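Local coordinates for putative tautomerase (Streptomyces achromogenes, PDB 3RY0), which is a putative tautomerase of the tautomerase (MIF) superfamily, a small beta-alpha-beta protein that assembles from six copies, at residues A[3-8]-A[40-45]. Numbering follows the deposited sequence.
Sequences IRVTLL and VIVEET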
loop_
_atom_site.group_PDB
_atom_site.type_symbol
_atom_site.label_atom_id
_atom_site.label_comp_id
_atom_site.label_asym_id
_atom_site.label_seq_id
_atom_site.Cartn_x
_atom_site.Cartn_y
_atom_site.Cartn_z
ATOM N N ILE A 3 -10.326 0.621 -3.342
ATOM C CA ILE A 3 -10.505 0.329 -1.914
ATOM C C ILE A 3 -9.682 -0.908 -1.551
ATOM O O ILE A 3 -9.942 -2.004 -2.109
ATOM C CB ILE A 3 -12.003 0.078 -1.581
ATOM C CG1 ILE A 3 -12.794 1.305 -1.890
ATOM C CG2 ILE A 3 -12.165 -0.298 -0.084
ATOM C CD1 ILE A 3 -14.370 1.057 -1.835
ATOM N N ARG A 4 -8.679 -0.787 -0.693
ATOM C CA ARG A 4 -7.837 -1.936 -0.324
ATOM C C ARG A 4 -8.178 -2.247 1.105
ATOM O O ARG A 4 -7.969 -1.394 1.984
ATOM C CB ARG A 4 -6.354 -1.612 -0.429
ATOM C CG ARG A 4 -5.500 -2.853 -0.396
ATOM C CD ARG A 4 -3.992 -2.578 -0.909
ATOM N NE ARG A 4 -3.624 -3.697 -1.819
ATOM C CZ ARG A 4 -3.300 -3.687 -3.130
ATOM N NH1 ARG A 4 -3.049 -4.872 -3.620
ATOM N NH2 ARG A 4 -3.069 -2.593 -3.994
ATOM N N VAL A 5 -8.610 -3.476 1.366
ATOM C CA VAL A 5 -9.002 -3.861 2.710
ATOM C C VAL A 5 -7.959 -4.834 3.240
ATOM O O VAL A 5 -7.572 -5.801 2.522
ATOM C CB VAL A 5 -10.346 -4.591 2.685
ATOM C CG1 VAL A 5 -10.838 -5.052 4.081
ATOM C CG2 VAL A 5 -11.358 -3.779 1.974
ATOM N N THR A 6 -7.541 -4.641 4.492
ATOM C CA THR A 6 -6.668 -5.633 5.115
ATOM C C THR A 6 -7.449 -6.275 6.297
ATOM O O THR A 6 -7.863 -5.549 7.192
ATOM C CB THR A 6 -5.426 -4.894 5.654
ATOM O OG1 THR A 6 -4.769 -4.173 4.599
ATOM C CG2 THR A 6 -4.387 -5.925 6.212
ATOM N N LEU A 7 -7.591 -7.577 6.215
ATOM C CA LEU A 7 -8.370 -8.352 7.196
ATOM C C LEU A 7 -7.570 -9.418 7.753
ATOM O O LEU A 7 -6.744 -9.937 7.060
ATOM C CB LEU A 7 -9.526 -9.143 6.510
ATOM C CG LEU A 7 -10.585 -8.394 5.734
ATOM C CD1 LEU A 7 -11.693 -9.380 5.286
ATOM C CD2 LEU A 7 -11.192 -7.267 6.665
ATOM N N LEU A 8 -7.835 -9.878 8.976
ATOM C CA LEU A 8 -7.262 -11.169 9.425
ATOM C C LEU A 8 -7.801 -12.310 8.650
ATOM O O LEU A 8 -9.048 -12.317 8.315
ATOM C CB LEU A 8 -7.600 -11.441 10.867
ATOM C CG LEU A 8 -6.846 -10.637 11.861
ATOM C CD1 LEU A 8 -7.565 -10.708 13.278
ATOM C CD2 LEU A 8 -5.402 -11.173 12.041
ATOM N N VAL A 40 -12.260 -3.078 -5.474
ATOM C CA VAL A 40 -11.926 -3.467 -4.100
ATOM C C VAL A 40 -10.975 -4.616 -4.170
ATOM O O VAL A 40 -11.225 -5.654 -4.879
ATOM C CB VAL A 40 -13.203 -3.915 -3.317
ATOM C CG1 VAL A 40 -12.865 -4.158 -1.852
ATOM C CG2 VAL A 40 -14.337 -2.884 -3.364
ATOM N N ILE A 41 -9.874 -4.545 -3.410
ATOM C CA ILE A 41 -8.933 -5.634 -3.280
ATOM C C ILE A 41 -8.918 -6.037 -1.775
ATOM O O ILE A 41 -8.705 -5.146 -0.903
ATOM C CB ILE A 41 -7.475 -5.210 -3.648
ATOM C CG1 ILE A 41 -7.457 -4.613 -5.052
ATOM C CG2 ILE A 41 -6.542 -6.486 -3.439
ATOM C CD1 ILE A 41 -7.510 -5.589 -6.188
ATOM N N VAL A 42 -9.156 -7.287 -1.483
ATOM C CA VAL A 42 -9.215 -7.758 -0.090
ATOM C C VAL A 42 -7.973 -8.559 0.155
ATOM O O VAL A 42 -7.760 -9.606 -0.522
ATOM C CB VAL A 42 -10.484 -8.582 0.204
ATOM C CG1 VAL A 42 -10.452 -9.158 1.669
ATOM C CG2 VAL A 42 -11.739 -7.780 0.062
ATOM N N GLU A 43 -7.174 -8.153 1.149
ATOM C CA GLU A 43 -5.930 -8.884 1.480
ATOM C C GLU A 43 -6.177 -9.511 2.876
ATOM O O GLU A 43 -6.850 -8.904 3.736
ATOM C CB GLU A 43 -4.853 -7.837 1.673
ATOM C CG GLU A 43 -4.564 -7.037 0.460
ATOM C CD GLU A 43 -3.501 -5.978 0.750
ATOM O OE1 GLU A 43 -3.432 -5.440 1.923
ATOM O OE2 GLU A 43 -2.765 -5.699 -0.230
ATOM N N GLU A 44 -5.706 -10.741 3.094
ATOM C CA GLU A 44 -5.891 -11.485 4.355
ATOM C C GLU A 44 -4.473 -11.646 4.920
ATOM O O GLU A 44 -3.489 -11.996 4.221
ATOM C CB GLU A 44 -6.549 -12.843 4.099
ATOM C CG GLU A 44 -7.983 -12.625 3.674
ATOM C CD GLU A 44 -8.893 -13.878 3.754
ATOM O OE1 GLU A 44 -8.500 -14.884 4.380
ATOM O OE2 GLU A 44 -10.018 -13.810 3.216
ATOM N N THR A 45 -4.349 -11.354 6.206
ATOM C CA THR A 45 -3.105 -11.420 6.908
ATOM C C THR A 45 -3.214 -12.520 7.994
ATOM O O THR A 45 -4.183 -12.510 8.773
ATOM C CB THR A 45 -2.821 -10.056 7.608
ATOM O OG1 THR A 45 -2.792 -9.040 6.555
ATOM C CG2 THR A 45 -1.567 -10.101 8.352
#
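Ile3 O accepts a hydrogen bond from Ile41 N at 2.9 Å, one rung of a parallel ladder pairing residues 3-8 with 40-45, the two strands of a beta-alpha-beta unit whose crossover is helix 13-31. Arg4 rises from the face it shares with Ile41, Thr6 and Glu43. Arg4 CG lies anti to the backbone N (chi1 -166°), and a bend at chi3 turns NE onto Glu43 OE2 at 2.7 Å. In this salt bridge NE comes onto OE2 from above the carboxylate plane, and guanidinium and carboxylate stand 49° apart; Ile41 CB lies over one guanidinium face. Val5 grips the partner strand twice, N to Ile41 O and O to Glu43 N, while its CG2 meets Val40 CG1 at 4.1 Å on the face toward Leu19 and Leu23 of the helix. Thr6 sets CG2 3.5 Å from Thr45 OG1. Leu7 N and O bond Glu43 O and Thr45 N, and CD1 packs on Val42 CG1 at 3.8 Å. Leu8 diverges, though CD2 still reaches Thr45 O. On the face turned from the helix, the polar groups of Arg4, Thr6 and Glu43 are shared between subunits: Arg4 NH1 of a neighbouring subunit makes a salt bridge to Glu43 OE1 and a hydrogen bond to Thr6 OG1, and Glu43, bridging two arginines, is probably kept ionised.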